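Extracellular ligand-binding receptor (PDB 4M88) probably binds an amino acid outside the cytoplasmic membrane and delivers it to an ABC transporter. Local coordinates at residues G201-G206 against P226-S231; V233-I238 against V250-A255. One frame throughout, in Å; residues are numbered along the deposited sequence.

Interaction 1 of 2, residues G201-G206 against P226-S231; sequences GVLVIG and PLFVLS
Val202 and Leu227, Leu203 and Phe228 are paired as neighbours on two parallel strands; the axes of strands 201-205 and 227-229 run at 28° to each other and approach to 4.6 Å. Three backbone bonds fix the register. Val202 N donates to Pro226 O at 3.0 Å; Phe228 N reaches Val202 O at 2.8 Å; and Val204 N meets Phe228 O at 2.9 Å. Val202 O also receives a CA-H...O contact from Leu227. Beyond this the strands splay, and a water takes over: it donates to Val204 O at 2.6 Å and accepts from Leu230 N at 2.8 Å, so both polar atoms are satisfied where a direct bond is lost. On one face Leu227 CD2 lies beside Val202 CB (3.8 Å), the two side chains pointing the same way. On the other, Leu203 CD1 comes to Phe228 CD2 at 4.0 Å, oblique to the ring. Helix 208-220, the crossover of this beta-alpha-beta unit, packs on Val204, Leu227 and Val229; Leu203 and Leu230 face helix 125-138, while strand 143-149 bonds to the far edge of 201-205.

Interaction 2 of 2, residues V233-I238 against V250-A255; sequences VSAAQI and VGIVQA
Ile252 meets the first turn of helix 235-247 through its CD1 methyl, and the contact is van der Waals packing, side chain on side chain and side chain on backbone. That methyl lies 4.0 Å from Ala235 N and 4.3 Å from Ala235 CB, so it sits against the start of the helix, backbone included. It also approaches Ile238 CD1 at 4.2 Å. The other branch of Ile252 turns to the preceding loop, with CG2 4.0 Å from Val233 O. Its chi1 of -55° sends CG1 and CG2 to different sides, and the extended chi2 of 170° carries CD1 on to the helix. Ile238 and Val250 reach toward each other tip to tip, Ile238 CD1 to Val250 CG1 at 4.0 Å, which extends the apolar seam to the beginning of the strand.

The polar bonds lie within 233-238 and shape the helix end that Ile252 touches. Ser234 is the N-cap, and with Gln237 it forms a capping box: Gln237 N donates to Ser234 OG at 3.1 Å, and Ser234 N returns a bond to Gln237 OE1, also at 3.1 Å. The latter donor stands 37° out of the side-chain carbonyl plane. Gln237 NE2 is bonded in turn to Asp20. A glycerol, probably from the crystallisation liquor, takes the N-H groups of Ala235 and Ala236.

Helix 208-220 packs against Val233, Ile238 and Val250, and strand 345-349 supplies Ile349 against Ala235 and Ile238. Strand 250-254 is bonded between 227-229 and antiparallel 345-349, with helix 235-247 as the crossover from 227-229.

How the interactions relate
Interaction 1 closes before interaction 2 opens along the chain, and their centres lie about 9 Å apart on the same side of the chain's centre. They belong to successive beta-alpha-beta units, 201-205/208-220/227-229 and 227-229/235-247/250-254, which share strand 227-229. Interaction 1 is strand against strand, whereas interaction 2 lays a helix start on the next strand of the same mixed sheet. Direct joins are the probable hydrogen bonds Gly251 N to Leu227 O (2.8 Å) and between Ser231 OG and Val253 O (2.5 Å). Together they join successive beta-alpha-beta units of one lobe of a protein with two large sheets, consistent with the two-lobed architecture of periplasmic binding proteins.

Interaction 1 of 2, residues G201-G206 against P226-S231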
loop_
_atom_site.group_PDB
_atom_site.type_symbol
_atom_site.label_atom_id
_atom_site.label_comp_id
_atom_site.label_asym_id
_atom_site.label_seq_id
_atom_site.Cartn_x
_atom_site.Cartn_y
_atom_site.Cartn_z
ATOM N N GLY A 201 -10.871 -21.279 2.269
ATOM C CA GLY A 201 -10.134 -20.072 2.597
ATOM C C GLY A 201 -10.928 -18.882 2.111
ATOM O O GLY A 201 -11.790 -19.030 1.231
ATOM N N VAL A 202 -10.669 -17.708 2.689
ATOM C CA VAL A 202 -11.409 -16.503 2.323
ATOM C C VAL A 202 -10.467 -15.325 2.134
ATOM O O VAL A 202 -9.685 -15.004 3.037
ATOM C CB VAL A 202 -12.442 -16.101 3.404
ATOM C CG1 VAL A 202 -13.302 -14.937 2.898
ATOM C CG2 VAL A 202 -13.335 -17.279 3.792
ATOM N N LEU A 203 -10.546 -14.689 0.963
ATOM C CA LEU A 203 -9.818 -13.454 0.688
ATOM C C LEU A 203 -10.680 -12.267 1.069
ATOM O O LEU A 203 -11.855 -12.217 0.710
ATOM C CB LEU A 203 -9.503 -13.332 -0.802
ATOM C CG LEU A 203 -8.326 -14.008 -1.479
ATOM C CD1 LEU A 203 -8.551 -15.503 -1.584
ATOM C CD2 LEU A 203 -8.144 -13.383 -2.869
ATOM N N VAL A 204 -10.106 -11.291 1.767
ATOM C CA VAL A 204 -10.836 -10.057 2.068
ATOM C C VAL A 204 -10.188 -8.889 1.337
ATOM O O VAL A 204 -8.994 -8.648 1.495
ATOM C CB VAL A 204 -10.890 -9.804 3.577
ATOM C CG1 VAL A 204 -11.809 -8.633 3.888
ATOM C CG2 VAL A 204 -11.383 -11.066 4.297
ATOM N N ILE A 205 -10.971 -8.181 0.521
ATOM C CA ILE A 205 -10.450 -7.110 -0.336
ATOM C C ILE A 205 -11.181 -5.805 -0.082
ATOM O O ILE A 205 -12.405 -5.751 -0.168
ATOM C CB ILE A 205 -10.606 -7.478 -1.833
ATOM C CG1 ILE A 205 -9.725 -8.686 -2.172
ATOM C CG2 ILE A 205 -10.259 -6.301 -2.734
ATOM C CD1 ILE A 205 -9.700 -9.045 -3.662
ATOM N N GLY A 206 -10.441 -4.748 0.231
ATOM C CA GLY A 206 -11.070 -3.464 0.473
ATOM C C GLY A 206 -10.123 -2.520 1.175
ATOM O O GLY A 206 -8.968 -2.876 1.433
ATOM N N PRO A 226 -8.541 -20.268 7.084
ATOM C CA PRO A 226 -7.538 -19.232 6.794
ATOM C C PRO A 226 -8.158 -18.064 6.046
ATOM O O PRO A 226 -8.976 -18.272 5.142
ATOM C CB PRO A 226 -6.548 -19.964 5.877
ATOM C CG PRO A 226 -6.623 -21.379 6.339
ATOM C CD PRO A 226 -8.076 -21.606 6.660
ATOM N N LEU A 227 -7.773 -16.849 6.432
ATOM C CA LEU A 227 -8.226 -15.644 5.760
ATOM C C LEU A 227 -6.983 -15.021 5.147
ATOM O O LEU A 227 -5.885 -15.121 5.716
ATOM C CB LEU A 227 -8.853 -14.680 6.770
ATOM C CG LEU A 227 -9.915 -15.256 7.705
ATOM C CD1 LEU A 227 -10.411 -14.152 8.658
ATOM C CD2 LEU A 227 -11.085 -15.852 6.927
ATOM N N PHE A 228 -7.125 -14.422 3.975
ATOM C CA PHE A 228 -5.981 -13.816 3.307
ATOM C C PHE A 228 -6.305 -12.366 3.004
ATOM O O PHE A 228 -7.421 -12.040 2.589
ATOM C CB PHE A 228 -5.656 -14.534 1.996
ATOM C CG PHE A 228 -5.596 -16.029 2.123
ATOM C CD1 PHE A 228 -4.528 -16.638 2.757
ATOM C CD2 PHE A 228 -6.606 -16.820 1.595
ATOM C CE1 PHE A 228 -4.473 -18.025 2.872
ATOM C CE2 PHE A 228 -6.558 -18.202 1.706
ATOM C CZ PHE A 228 -5.491 -18.799 2.346
ATOM N N VAL A 229 -5.335 -11.491 3.225
ATOM C CA VAL A 229 -5.545 -10.077 2.960
ATOM C C VAL A 229 -4.341 -9.517 2.237
ATOM O O VAL A 229 -3.250 -10.087 2.303
ATOM C CB VAL A 229 -5.774 -9.268 4.258
ATOM C CG1 VAL A 229 -6.957 -9.821 5.030
ATOM C CG2 VAL A 229 -4.520 -9.275 5.119
ATOM N N LEU A 230 -4.538 -8.399 1.542
ATOM C CA LEU A 230 -3.456 -7.753 0.814
ATOM C C LEU A 230 -2.718 -6.768 1.714
ATOM O O LEU A 230 -3.007 -6.676 2.911
ATOM C CB LEU A 230 -4.007 -7.040 -0.423
ATOM C CG LEU A 230 -4.836 -7.915 -1.365
ATOM C CD1 LEU A 230 -5.284 -7.117 -2.593
ATOM C CD2 LEU A 230 -4.038 -9.128 -1.786
ATOM N N SER A 231 -1.777 -6.029 1.130
ATOM C CA SER A 231 -0.875 -5.160 1.889
ATOM C C SER A 231 -1.532 -3.907 2.468
ATOM O O SER A 231 -1.064 -2.798 2.203
ATOM C CB SER A 231 0.289 -4.723 1.002
ATOM O OG SER A 231 1.156 -5.799 0.728
HETATM O O HOH W 1 -7.000 -6.972 1.420
#

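Interaction 2 of 2, residues V233-I238 against V250-A255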
loop_
_atom_site.group_PDB
_atom_site.type_symbol
_atom_site.label_atom_id
_atom_site.label_comp_id
_atom_site.label_asym_id
_atom_site.label_seq_id
_atom_site.Cartn_x
_atom_site.Cartn_y
_atom_site.Cartn_z
ATOM N N VAL A 233 -3.176 -3.854 6.001
ATOM C CA VAL A 233 -3.380 -3.887 7.447
ATOM C C VAL A 233 -2.124 -4.420 8.121
ATOM O O VAL A 233 -1.320 -5.101 7.477
ATOM C CB VAL A 233 -4.585 -4.773 7.836
ATOM C CG1 VAL A 233 -5.875 -4.158 7.358
ATOM C CG2 VAL A 233 -4.422 -6.175 7.281
ATOM N N SER A 234 -1.944 -4.098 9.402
ATOM C CA SER A 234 -0.851 -4.665 10.189
ATOM C C SER A 234 -1.425 -5.795 11.030
ATOM O O SER A 234 -2.624 -5.819 11.306
ATOM C CB SER A 234 -0.199 -3.612 11.095
ATOM O OG SER A 234 -1.067 -3.230 12.154
ATOM N N ALA A 235 -0.585 -6.749 11.418
ATOM C CA ALA A 235 -1.043 -7.815 12.311
ATOM C C ALA A 235 -1.536 -7.218 13.620
ATOM O O ALA A 235 -2.482 -7.721 14.236
ATOM C CB ALA A 235 0.068 -8.812 12.567
ATOM N N ALA A 236 -0.893 -6.140 14.050
ATOM C CA ALA A 236 -1.273 -5.495 15.301
ATOM C C ALA A 236 -2.729 -5.022 15.272
ATOM O O ALA A 236 -3.433 -5.130 16.274
ATOM C CB ALA A 236 -0.340 -4.322 15.594
ATOM N N GLN A 237 -3.160 -4.463 14.140
ATOM C CA GLN A 237 -4.524 -3.939 14.012
ATOM C C GLN A 237 -5.526 -5.078 14.098
ATOM O O GLN A 237 -6.624 -4.925 14.654
ATOM C CB GLN A 237 -4.716 -3.185 12.687
ATOM C CG GLN A 237 -3.961 -1.860 12.592
ATOM C CD GLN A 237 -4.051 -1.216 11.209
ATOM O OE1 GLN A 237 -4.006 -1.902 10.176
ATOM N NE2 GLN A 237 -4.179 0.112 11.183
ATOM N N ILE A 238 -5.147 -6.223 13.536
ATOM C CA ILE A 238 -6.020 -7.396 13.557
ATOM C C ILE A 238 -6.130 -7.964 14.977
ATOM O O ILE A 238 -7.227 -8.247 15.448
ATOM C CB ILE A 238 -5.548 -8.465 12.558
ATOM C CG1 ILE A 238 -5.486 -7.868 11.148
ATOM C CG2 ILE A 238 -6.471 -9.689 12.606
ATOM C CD1 ILE A 238 -4.815 -8.789 10.127
ATOM N N VAL A 250 -4.363 -15.807 9.723
ATOM C CA VAL A 250 -4.534 -14.784 8.698
ATOM C C VAL A 250 -3.225 -14.604 7.940
ATOM O O VAL A 250 -2.179 -14.361 8.547
ATOM C CB VAL A 250 -4.941 -13.431 9.301
ATOM C CG1 VAL A 250 -4.914 -12.334 8.225
ATOM C CG2 VAL A 250 -6.313 -13.534 9.951
ATOM N N GLY A 251 -3.278 -14.730 6.619
ATOM C CA GLY A 251 -2.120 -14.441 5.794
ATOM C C GLY A 251 -2.184 -13.026 5.254
ATOM O O GLY A 251 -3.228 -12.595 4.762
ATOM N N ILE A 252 -1.077 -12.297 5.355
ATOM C CA ILE A 252 -1.004 -10.928 4.864
ATOM C C ILE A 252 0.043 -10.882 3.760
ATOM O O ILE A 252 1.202 -11.224 3.989
ATOM C CB ILE A 252 -0.580 -9.942 5.971
ATOM C CG1 ILE A 252 -1.503 -10.046 7.182
ATOM C CG2 ILE A 252 -0.556 -8.508 5.437
ATOM C CD1 ILE A 252 -0.995 -9.265 8.390
ATOM N N VAL A 253 -0.360 -10.481 2.561
ATOM C CA VAL A 253 0.607 -10.351 1.470
ATOM C C VAL A 253 1.340 -9.043 1.676
ATOM O O VAL A 253 0.712 -7.981 1.762
ATOM C CB VAL A 253 -0.070 -10.310 0.111
ATOM C CG1 VAL A 253 0.972 -10.360 -0.983
ATOM C CG2 VAL A 253 -0.972 -11.478 -0.021
ATOM N N GLN A 254 2.663 -9.110 1.767
ATOM C CA GLN A 254 3.465 -7.915 2.033
ATOM C C GLN A 254 4.132 -7.424 0.767
ATOM O O GLN A 254 4.636 -8.223 -0.019
ATOM C CB GLN A 254 4.539 -8.210 3.075
ATOM C CG GLN A 254 4.006 -8.731 4.398
ATOM C CD GLN A 254 3.331 -7.663 5.246
ATOM O OE1 GLN A 254 2.752 -6.696 4.732
ATOM N NE2 GLN A 254 3.397 -7.840 6.560
ATOM N N ALA A 255 4.141 -6.106 0.570
ATOM C CA ALA A 255 4.788 -5.517 -0.598
ATOM C C ALA A 255 6.189 -5.037 -0.245
ATOM O O ALA A 255 6.942 -4.597 -1.118
ATOM C CB ALA A 255 3.958 -4.349 -1.141
#